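Local coordinates for aspartate semialdehyde dehydrogenase (Francisella tularensis subsp. tularensis, PDB 4WOJ), which probably catalyses the NADPH-dependent reductive dephosphorylation of L-aspartyl-4-phosphate to L-aspartate-semialdehyde, a step on the way to lysine, methionine and threonine, and works as a homodimer, at residues L338-D341 with D342-H345; L288-E291 with E292-Q295; A151-K155 with E156-E160; Q222-Y226 with N227-W231. All coordinates share one frame; numbering follows the deposited sequence.

Interaction 1. Residues L338-D341 with D342-H345; sequences LLAD and DIFH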
loop_
_atom_site.group_PDB
_atom_site.type_symbol
_atom_site.label_atom_id
_atom_site.label_comp_id
_atom_site.label_asym_id
_atom_site.label_seq_id
_atom_site.Cartn_x
_atom_site.Cartn_y
_atom_site.Cartn_z
ATOM N N LEU B 338 6.803 14.730 12.270
ATOM C CA LEU B 338 7.905 14.702 13.180
ATOM C C LEU B 338 9.256 14.839 12.494
ATOM O O LEU B 338 10.268 14.990 13.136
ATOM C CB LEU B 338 7.902 13.359 13.892
ATOM C CG LEU B 338 6.724 13.132 14.817
ATOM C CD1 LEU B 338 6.749 11.686 15.360
ATOM C CD2 LEU B 338 6.718 14.159 15.939
ATOM N N LEU B 339 9.269 14.700 11.186
ATOM C CA LEU B 339 10.509 14.649 10.440
ATOM C C LEU B 339 11.133 16.007 10.350
ATOM O O LEU B 339 12.335 16.137 10.451
ATOM C CB LEU B 339 10.246 14.143 9.018
ATOM C CG LEU B 339 9.607 12.780 8.913
ATOM C CD1 LEU B 339 9.367 12.397 7.438
ATOM C CD2 LEU B 339 10.460 11.773 9.649
ATOM N N ALA B 340 10.303 17.010 10.106
ATOM C CA ALA B 340 10.761 18.381 9.973
ATOM C C ALA B 340 9.587 19.324 10.133
ATOM O O ALA B 340 8.460 18.981 9.823
ATOM C CB ALA B 340 11.417 18.582 8.629
ATOM N N ASP B 341 9.860 20.523 10.637
ATOM C CA ASP B 341 8.812 21.545 10.819
ATOM C C ASP B 341 8.115 21.941 9.509
ATOM O O ASP B 341 7.033 22.495 9.554
ATOM C CB ASP B 341 9.370 22.788 11.535
ATOM C CG ASP B 341 10.632 23.345 10.869
ATOM O OD1 ASP B 341 11.421 22.548 10.304
ATOM O OD2 ASP B 341 10.851 24.583 10.925
ATOM N N ASP B 342 8.746 21.676 8.362
ATOM C CA ASP B 342 8.170 22.007 7.054
ATOM C C ASP B 342 7.560 20.818 6.261
ATOM O O ASP B 342 7.159 20.966 5.126
ATOM C CB ASP B 342 9.183 22.771 6.193
ATOM C CG ASP B 342 10.532 22.083 6.086
ATOM O OD1 ASP B 342 10.623 20.910 6.475
ATOM O OD2 ASP B 342 11.514 22.726 5.590
ATOM N N ILE B 343 7.493 19.641 6.860
ATOM C CA ILE B 343 6.994 18.476 6.147
ATOM C C ILE B 343 5.620 18.162 6.653
ATOM O O ILE B 343 5.390 18.216 7.829
ATOM C CB ILE B 343 7.928 17.252 6.323
ATOM C CG1 ILE B 343 9.282 17.557 5.667
ATOM C CG2 ILE B 343 7.275 15.995 5.754
ATOM C CD1 ILE B 343 10.332 16.499 5.895
ATOM N N PHE B 344 4.692 17.887 5.763
ATOM C CA PHE B 344 3.387 17.302 6.187
ATOM C C PHE B 344 3.122 15.999 5.478
ATOM O O PHE B 344 3.740 15.689 4.476
ATOM C CB PHE B 344 2.209 18.263 6.001
ATOM C CG PHE B 344 1.673 18.329 4.599
ATOM C CD1 PHE B 344 2.211 19.213 3.681
ATOM C CD2 PHE B 344 0.537 17.605 4.235
ATOM C CE1 PHE B 344 1.708 19.314 2.403
ATOM C CE2 PHE B 344 0.042 17.690 2.956
ATOM C CZ PHE B 344 0.630 18.534 2.029
ATOM N N HIS B 345 2.224 15.223 6.061
ATOM C CA HIS B 345 1.746 13.956 5.475
ATOM C C HIS B 345 0.283 14.034 5.143
ATOM O O HIS B 345 -0.473 14.733 5.819
ATOM C CB HIS B 345 1.895 12.826 6.480
ATOM C CG HIS B 345 3.262 12.726 7.080
ATOM N ND1 HIS B 345 4.305 12.066 6.462
ATOM C CD2 HIS B 345 3.759 13.195 8.249
ATOM C CE1 HIS B 345 5.376 12.124 7.226
ATOM N NE2 HIS B 345 5.066 12.791 8.321
#
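Ala340 and Ile343 close a type I beta turn, the backbone N of Ile343 donating to the carbonyl O of Ala340 over 3.2 Å with a nearly straight N-H...O angle of 170°. On the flank of this turn the delta methyl of Ile343 does most of the apolar touching: CD1 lies 3.6 Å from CB of Ala340 and 3.9 Å from CB of Leu339. It gets there because CG1 of Ile343 is anti to the carbonyl carbon (chi1 -65°) and the chain then runs on extended, which lays the methyl back over the incoming arm of the turn. The turn belongs to the connection between two antiparallel neighbours of the mixed sheet in the dimerisation domain, strands 329-336 and 343-351, and it delivers the chain into the second of them. Further along, Leu339 reaches His345 from the side: its CD1 meets CE1 at the edge of the imidazole, near the ring plane, at 4.0 Å. The two nitrogens of that ring are engaged by hydroxyls, ND1 with Thr281 and NE2 with Ser337, which should fix its rotation. At the corner, the carboxylates of Asp341 and Asp342 come within 4.2 Å of each other, OD1 to OD1. Their mutual repulsion is probably offset by separate salt bridges, from Asp341 to Lys287 and from Asp342 to Lys283. The same OD1 of Asp342 also lies against CB of Ala340, 3.3 Å away. Trp161 and Asn163 of the second subunit pack on Leu339 and His345, respectively.

Interaction 2. Residues L288-E291 with E292-Q295; sequences LTIE and EIKQ
Thr289 and Glu292 grip each other in a capping box at the start of helix 290-298. The carboxylate oxygen OE2 of Glu292 accepts from the backbone N of Thr289 at 2.6 Å, using its anti lone pair, and weakly from the Thr289 hydroxyl OG1. In return OG1 takes a weak bond of 3.4 Å from the backbone N of Glu292. The hydroxyl can do both because it sits between its own backbone N and carbonyl carbon (chi1 60°), facing the first turn. CG of Glu292 is anti to its carbonyl carbon (chi1 -64°), which aims the side chain back at the N-cap residue, and the chain then runs extended to bring OE2 there. One oxygen of the carboxylate thus holds two groups of Thr289.

Leu288, just before the N-cap, lies against the capping box. Its CD2 lies 3.7 Å from OE2 of Glu292, the side chains crossing at about a right angle, and its CB rests 3.8 Å from CG1 of Ile293. Ile290 meets Ile293 through their delta methyls, CD1 to CD1, at 4.0 Å. The regular helical bonds begin with Ile293 N to Thr289 O and continue with Lys294 N to Ile290 O. Glu291 and Lys294 lie side by side, yet OE1 of Glu291 and NZ of Lys294 stay 4.6 Å apart, beyond a salt bridge. Ile290, Ile293 and Lys294 all touch Ile334, which seats this helical turn against strand 329-336 of the mixed sheet.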
loop_
_atom_site.group_PDB
_atom_site.type_symbol
_atom_site.label_atom_id
_atom_site.label_comp_id
_atom_site.label_asym_id
_atom_site.label_seq_id
_atom_site.Cartn_x
_atom_site.Cartn_y
_atom_site.Cartn_z
ATOM N N LEU B 288 4.073 26.144 7.375
ATOM C CA LEU B 288 2.678 26.492 7.338
ATOM C C LEU B 288 1.968 25.716 8.427
ATOM O O LEU B 288 2.276 24.569 8.668
ATOM C CB LEU B 288 2.084 26.064 6.012
ATOM C CG LEU B 288 2.405 26.853 4.765
ATOM C CD1 LEU B 288 1.574 26.308 3.623
ATOM C CD2 LEU B 288 2.084 28.312 4.956
ATOM N N THR B 289 1.016 26.329 9.089
ATOM C CA THR B 289 0.241 25.579 10.048
ATOM C C THR B 289 -0.587 24.499 9.316
ATOM O O THR B 289 -0.752 24.513 8.102
ATOM C CB THR B 289 -0.677 26.485 10.861
ATOM O OG1 THR B 289 -1.574 27.155 9.972
ATOM C CG2 THR B 289 0.142 27.496 11.609
ATOM N N ILE B 290 -1.078 23.548 10.059
ATOM C CA ILE B 290 -1.767 22.458 9.428
ATOM C C ILE B 290 -3.106 22.930 8.886
ATOM O O ILE B 290 -3.515 22.479 7.868
ATOM C CB ILE B 290 -1.909 21.263 10.360
ATOM C CG1 ILE B 290 -2.187 20.017 9.548
ATOM C CG2 ILE B 290 -3.003 21.532 11.400
ATOM C CD1 ILE B 290 -1.093 19.657 8.559
ATOM N N GLU B 291 -3.702 23.944 9.503
ATOM C CA GLU B 291 -4.929 24.580 8.985
ATOM C C GLU B 291 -4.742 25.366 7.700
ATOM O O GLU B 291 -5.646 25.459 6.874
ATOM C CB GLU B 291 -5.595 25.454 10.061
ATOM C CG GLU B 291 -6.245 24.575 11.152
ATOM C CD GLU B 291 -7.507 23.827 10.656
ATOM O OE1 GLU B 291 -7.935 24.007 9.475
ATOM O OE2 GLU B 291 -8.097 23.048 11.455
ATOM N N GLU B 292 -3.581 25.957 7.528
ATOM C CA GLU B 292 -3.310 26.690 6.314
ATOM C C GLU B 292 -3.157 25.693 5.164
ATOM O O GLU B 292 -3.592 25.940 4.059
ATOM C CB GLU B 292 -2.032 27.499 6.446
ATOM C CG GLU B 292 -2.077 28.589 7.496
ATOM C CD GLU B 292 -0.699 29.278 7.655
ATOM O OE1 GLU B 292 -0.514 30.428 7.212
ATOM O OE2 GLU B 292 0.227 28.642 8.179
ATOM N N ILE B 293 -2.521 24.565 5.454
ATOM C CA ILE B 293 -2.281 23.501 4.488
ATOM C C ILE B 293 -3.640 22.923 4.004
ATOM O O ILE B 293 -3.856 22.786 2.794
ATOM C CB ILE B 293 -1.348 22.426 5.112
ATOM C CG1 ILE B 293 0.073 22.963 5.214
ATOM C CG2 ILE B 293 -1.342 21.128 4.325
ATOM C CD1 ILE B 293 0.951 22.217 6.197
ATOM N N LYS B 294 -4.555 22.629 4.926
ATOM C CA LYS B 294 -5.882 22.087 4.540
ATOM C C LYS B 294 -6.592 23.116 3.697
ATOM O O LYS B 294 -7.131 22.805 2.652
ATOM C CB LYS B 294 -6.756 21.763 5.750
ATOM C CG LYS B 294 -6.173 20.720 6.725
ATOM C CD LYS B 294 -6.678 20.769 8.174
ATOM C CE LYS B 294 -8.216 20.815 8.330
ATOM N NZ LYS B 294 -8.984 20.149 7.243
ATOM N N GLN B 295 -6.529 24.369 4.135
ATOM C CA GLN B 295 -7.222 25.435 3.427
ATOM C C GLN B 295 -6.791 25.444 1.962
ATOM O O GLN B 295 -7.607 25.242 1.061
ATOM C CB GLN B 295 -6.991 26.792 4.110
ATOM C CG GLN B 295 -7.729 27.942 3.441
ATOM C CD GLN B 295 -9.257 27.783 3.511
ATOM O OE1 GLN B 295 -9.796 27.055 4.364
ATOM N NE2 GLN B 295 -9.963 28.472 2.615
#

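Interaction 3. Residues A151-K155 with E156-E160; sequences AGLLK and EDLVE
Leu154 and Val159 meet across the end of helix 151-154 because of their torsions: the Leu154 chain leaves with CG anti to the carbonyl carbon (chi1 -59°), and Val159 turns CG2 rather than CG1 into that same setting. CG2 of Val159 then lies 3.9 Å from CD2 of Leu154 and 3.8 Å from CB of Leu153, so one methyl packs on two consecutive leucines of the helix.

What doubles the chain back is a Schellman motif. Asp157, with positive phi, is its C-prime residue. The longer loop is closed from Leu158 N to Leu153 O at 3.0 Å, a fairly straight bond with an N-H...O angle of 167°. Inside it Asp157 N binds Leu154 O at 2.8 Å, which also closes a type I beta turn. Two of the last carbonyls of the helix are thereby given backbone donors. CG of Glu156 lies against the carbonyl O of Gly152 at 3.7 Å, and CB of Leu158 rests 3.6 Å from the carbonyl O of Leu153.

The polar ends face other parts of the domain, with Asp157 in a salt bridge to Arg285 and Lys155 NZ bonded to the carbonyl O of Gly300. Leu153 and Leu158 are covered by Lys296 of helix 290-298, and Leu153 also by Ile297. Beyond the turn the chain enters strand 159-167 of the mixed sheet, where Val159 packs on Val282 of the adjacent strand 275-284.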
loop_
_atom_site.group_PDB
_atom_site.type_symbol
_atom_site.label_atom_id
_atom_site.label_comp_id
_atom_site.label_asym_id
_atom_site.label_seq_id
_atom_site.Cartn_x
_atom_site.Cartn_y
_atom_site.Cartn_z
ATOM N N ALA B 151 -2.928 20.276 -5.644
ATOM C CA ALA B 151 -2.911 21.359 -6.604
ATOM C C ALA B 151 -2.795 22.743 -5.955
ATOM O O ALA B 151 -2.151 23.625 -6.492
ATOM C CB ALA B 151 -4.149 21.297 -7.486
ATOM N N GLY B 152 -3.461 22.907 -4.816
ATOM C CA GLY B 152 -3.595 24.194 -4.165
ATOM C C GLY B 152 -2.296 24.639 -3.532
ATOM O O GLY B 152 -2.114 25.801 -3.294
ATOM N N LEU B 153 -1.419 23.695 -3.247
ATOM C CA LEU B 153 -0.045 23.984 -2.852
ATOM C C LEU B 153 0.879 24.209 -4.078
ATOM O O LEU B 153 1.777 25.065 -4.053
ATOM C CB LEU B 153 0.465 22.858 -1.951
ATOM C CG LEU B 153 -0.307 22.673 -0.632
ATOM C CD1 LEU B 153 0.028 21.353 0.026
ATOM C CD2 LEU B 153 -0.006 23.784 0.352
ATOM N N LEU B 154 0.634 23.484 -5.165
ATOM C CA LEU B 154 1.518 23.572 -6.332
ATOM C C LEU B 154 1.353 24.897 -7.063
ATOM O O LEU B 154 2.332 25.517 -7.478
ATOM C CB LEU B 154 1.281 22.435 -7.290
ATOM C CG LEU B 154 1.497 21.056 -6.679
ATOM C CD1 LEU B 154 0.700 20.008 -7.430
ATOM C CD2 LEU B 154 2.965 20.701 -6.664
ATOM N N LYS B 155 0.114 25.350 -7.177
ATOM C CA LYS B 155 -0.188 26.633 -7.798
ATOM C C LYS B 155 0.549 27.772 -7.094
ATOM O O LYS B 155 1.015 28.688 -7.726
ATOM C CB LYS B 155 -1.676 26.917 -7.711
ATOM C CG LYS B 155 -2.563 26.032 -8.560
ATOM C CD LYS B 155 -4.015 26.237 -8.129
ATOM C CE LYS B 155 -4.995 25.655 -9.133
ATOM N NZ LYS B 155 -6.343 26.276 -8.955
ATOM N N GLU B 156 0.610 27.730 -5.778
ATOM C CA GLU B 156 1.356 28.748 -5.037
ATOM C C GLU B 156 2.854 28.475 -4.986
ATOM O O GLU B 156 3.552 29.113 -4.241
ATOM C CB GLU B 156 0.823 28.865 -3.631
ATOM C CG GLU B 156 -0.651 29.228 -3.618
ATOM C CD GLU B 156 -1.047 29.869 -2.335
ATOM O OE1 GLU B 156 -0.165 30.416 -1.621
ATOM O OE2 GLU B 156 -2.241 29.815 -2.064
ATOM N N ASP B 157 3.334 27.538 -5.790
ATOM C CA ASP B 157 4.716 27.118 -5.760
ATOM C C ASP B 157 5.234 26.911 -4.341
ATOM O O ASP B 157 6.358 27.329 -4.015
ATOM C CB ASP B 157 5.601 28.125 -6.494
ATOM C CG ASP B 157 6.938 27.535 -6.883
ATOM O OD1 ASP B 157 7.041 26.281 -7.025
ATOM O OD2 ASP B 157 7.901 28.324 -7.047
ATOM N N LEU B 158 4.431 26.258 -3.498
ATOM C CA LEU B 158 4.820 26.020 -2.095
ATOM C C LEU B 158 5.518 24.684 -1.824
ATOM O O LEU B 158 6.047 24.464 -0.743
ATOM C CB LEU B 158 3.602 26.195 -1.186
ATOM C CG LEU B 158 3.148 27.661 -1.054
ATOM C CD1 LEU B 158 1.900 27.772 -0.225
ATOM C CD2 LEU B 158 4.226 28.544 -0.428
ATOM N N VAL B 159 5.588 23.816 -2.829
ATOM C CA VAL B 159 6.099 22.463 -2.617
ATOM C C VAL B 159 7.544 22.389 -3.089
ATOM O O VAL B 159 7.814 22.661 -4.268
ATOM C CB VAL B 159 5.266 21.440 -3.412
ATOM C CG1 VAL B 159 5.880 20.060 -3.321
ATOM C CG2 VAL B 159 3.830 21.449 -2.938
ATOM N N GLU B 160 8.431 21.976 -2.172
ATOM C CA GLU B 160 9.877 21.818 -2.415
ATOM C C GLU B 160 10.169 20.424 -2.969
ATOM O O GLU B 160 10.908 20.301 -3.928
ATOM C CB GLU B 160 10.689 22.028 -1.128
ATOM C CG GLU B 160 12.186 22.255 -1.369
ATOM C CD GLU B 160 12.956 22.673 -0.120
ATOM O OE1 GLU B 160 12.606 23.681 0.535
ATOM O OE2 GLU B 160 13.941 21.995 0.222
HETATM O O HOH W 1 4.384 24.243 -7.640
#

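Interaction 4. Residues Q222-Y226 with N227-W231; sequences QTLAY and NLLPW
A type II beta turn from Leu224 to Asn227 shapes the long loop between helices 198-209 and 242-255, and the side chain of Asn227 ties its last residue to the residue before the turn. Its ND2 donates to the carbonyl O of Thr223 at 2.8 Å, with an N-H...O angle of 166°; the donor lies nearly along the C=O axis and the acceptor is in the plane of the amide. By contrast, the turn's own bond, Asn227 N to Leu224 O, is weak because its N-H...O angle is only 122°. The amide reaches back past the turn because CG of Asn227 is anti to the backbone N (chi1 -154°). Its other end is held too: OD1 accepts a weak bond of 3.0 Å from the backbone N of Leu228, and Gln321 N of the second subunit also donates to it. With partners at both ends, the buried amide should be fixed in its flip. The positive phi of Tyr226, third residue of the turn, is as expected for type II. In this part of the dimerisation domain the loop runs along the subunit interface, where Pro320 of the other chain packs on Asn227 and Tyr167 of that chain on Leu228. Apolar contacts also join the two arms: CD1 of Leu224 approaches CG of Leu229 at 4.1 Å, and CD2 of Leu229 lies 4.2 Å from CB of Gln222. The backbone N of Leu224 is hydrogen-bonded to OE1 of Gln184 of helix 175-191, and its side chain lies about 10 Å from that of His276, the predicted proton acceptor.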
loop_
_atom_site.group_PDB
_atom_site.type_symbol
_atom_site.label_atom_id
_atom_site.label_comp_id
_atom_site.label_asym_id
_atom_site.label_seq_id
_atom_site.Cartn_x
_atom_site.Cartn_y
_atom_site.Cartn_z
ATOM N N GLN B 222 3.095 -12.565 -11.125
ATOM C CA GLN B 222 2.842 -13.367 -9.920
ATOM C C GLN B 222 1.414 -13.152 -9.504
ATOM O O GLN B 222 0.750 -12.258 -9.975
ATOM C CB GLN B 222 3.769 -12.976 -8.777
ATOM C CG GLN B 222 5.261 -12.985 -9.127
ATOM C CD GLN B 222 5.894 -14.381 -9.144
ATOM O OE1 GLN B 222 5.271 -15.393 -8.786
ATOM N NE2 GLN B 222 7.146 -14.432 -9.566
ATOM N N THR B 223 0.929 -13.987 -8.618
ATOM C CA THR B 223 -0.398 -13.784 -8.107
ATOM C C THR B 223 -0.490 -12.454 -7.327
ATOM O O THR B 223 0.286 -12.211 -6.407
ATOM C CB THR B 223 -0.807 -14.954 -7.207
ATOM O OG1 THR B 223 -0.825 -16.164 -7.978
ATOM C CG2 THR B 223 -2.168 -14.699 -6.638
ATOM N N LEU B 224 -1.453 -11.610 -7.695
ATOM C CA LEU B 224 -1.696 -10.331 -7.008
ATOM C C LEU B 224 -2.667 -10.484 -5.834
ATOM O O LEU B 224 -2.591 -9.748 -4.848
ATOM C CB LEU B 224 -2.208 -9.292 -8.018
ATOM C CG LEU B 224 -2.573 -7.883 -7.543
ATOM C CD1 LEU B 224 -1.429 -7.266 -6.765
ATOM C CD2 LEU B 224 -2.964 -6.986 -8.712
ATOM N N ALA B 225 -3.562 -11.459 -5.910
ATOM C CA ALA B 225 -4.537 -11.660 -4.821
ATOM C C ALA B 225 -3.831 -12.034 -3.508
ATOM O O ALA B 225 -2.933 -12.870 -3.508
ATOM C CB ALA B 225 -5.565 -12.735 -5.184
ATOM N N TYR B 226 -4.284 -11.431 -2.409
ATOM C CA TYR B 226 -3.630 -11.536 -1.097
ATOM C C TYR B 226 -2.149 -11.238 -1.212
ATOM O O TYR B 226 -1.315 -11.834 -0.523
ATOM C CB TYR B 226 -3.839 -12.909 -0.469
ATOM C CG TYR B 226 -5.308 -13.273 -0.290
ATOM C CD1 TYR B 226 -6.114 -12.605 0.627
ATOM C CD2 TYR B 226 -5.877 -14.295 -1.038
ATOM C CE1 TYR B 226 -7.455 -12.935 0.772
ATOM C CE2 TYR B 226 -7.200 -14.643 -0.885
ATOM C CZ TYR B 226 -7.992 -13.964 0.011
ATOM O OH TYR B 226 -9.316 -14.342 0.138
ATOM N N ASN B 227 -1.816 -10.302 -2.086
ATOM C CA ASN B 227 -0.445 -10.008 -2.306
ATOM C C ASN B 227 -0.233 -8.554 -2.660
ATOM O O ASN B 227 -1.148 -7.774 -2.680
ATOM C CB ASN B 227 0.061 -10.936 -3.406
ATOM C CG ASN B 227 1.541 -11.173 -3.314
ATOM O OD1 ASN B 227 2.153 -10.873 -2.296
ATOM N ND2 ASN B 227 2.135 -11.685 -4.386
ATOM N N LEU B 228 1.004 -8.193 -2.887
ATOM C CA LEU B 228 1.322 -6.877 -3.469
ATOM C C LEU B 228 2.634 -6.966 -4.267
ATOM O O LEU B 228 3.444 -7.824 -4.010
ATOM C CB LEU B 228 1.328 -5.767 -2.411
ATOM C CG LEU B 228 2.270 -5.897 -1.246
ATOM C CD1 LEU B 228 3.720 -5.587 -1.641
ATOM C CD2 LEU B 228 1.823 -4.937 -0.160
ATOM N N LEU B 229 2.771 -6.122 -5.276
ATOM C CA LEU B 229 3.891 -6.209 -6.206
ATOM C C LEU B 229 4.638 -4.864 -6.328
ATOM O O LEU B 229 4.182 -3.930 -7.046
ATOM C CB LEU B 229 3.394 -6.670 -7.559
ATOM C CG LEU B 229 2.492 -7.926 -7.584
ATOM C CD1 LEU B 229 1.971 -8.127 -8.988
ATOM C CD2 LEU B 229 3.207 -9.183 -7.101
ATOM N N PRO B 230 5.771 -4.746 -5.606
ATOM C CA PRO B 230 6.473 -3.487 -5.583
ATOM C C PRO B 230 7.403 -3.287 -6.765
ATOM O O PRO B 230 8.534 -2.818 -6.592
ATOM C CB PRO B 230 7.223 -3.525 -4.240
ATOM C CG PRO B 230 7.509 -4.968 -4.039
ATOM C CD PRO B 230 6.334 -5.707 -4.655
ATOM N N TRP B 231 6.905 -3.634 -7.953
ATOM C CA TRP B 231 7.541 -3.304 -9.229
ATOM C C TRP B 231 6.512 -3.065 -10.320
ATOM O O TRP B 231 5.760 -3.964 -10.668
ATOM C CB TRP B 231 8.475 -4.397 -9.684
ATOM C CG TRP B 231 9.377 -3.955 -10.801
ATOM C CD1 TRP B 231 9.053 -3.831 -12.127
ATOM C CD2 TRP B 231 10.751 -3.591 -10.696
ATOM N NE1 TRP B 231 10.143 -3.423 -12.845
ATOM C CE2 TRP B 231 11.203 -3.271 -11.989
ATOM C CE3 TRP B 231 11.665 -3.552 -9.640
ATOM C CZ2 TRP B 231 12.540 -2.886 -12.251
ATOM C CZ3 TRP B 231 13.015 -3.152 -9.905
ATOM C CH2 TRP B 231 13.420 -2.826 -11.193
#

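How the interactions relate
All four contacts belong to the dimerisation domain and follow the chain in the order 3, 4, 2, 1. Interactions 1, 2 and 3 cluster at one end of the mixed sheet, their centres 12 to 16 Å apart. Phe344 links them, its CE2 lying 4.0 Å from CG2 of Ile293 and its CZ 3.5 Å from CD1 of Leu153, while Leu288 packs on Leu158. The starts of strands 159-167 and 343-351, the end of helix 151-154 and the start of helix 290-298 therefore share one apolar cluster. Interaction 4 stands apart, with centres 31 to 36 Å away. Interactions 1 and 4 both touch the second subunit, so the dimer interface involves two well-separated regions of the domain.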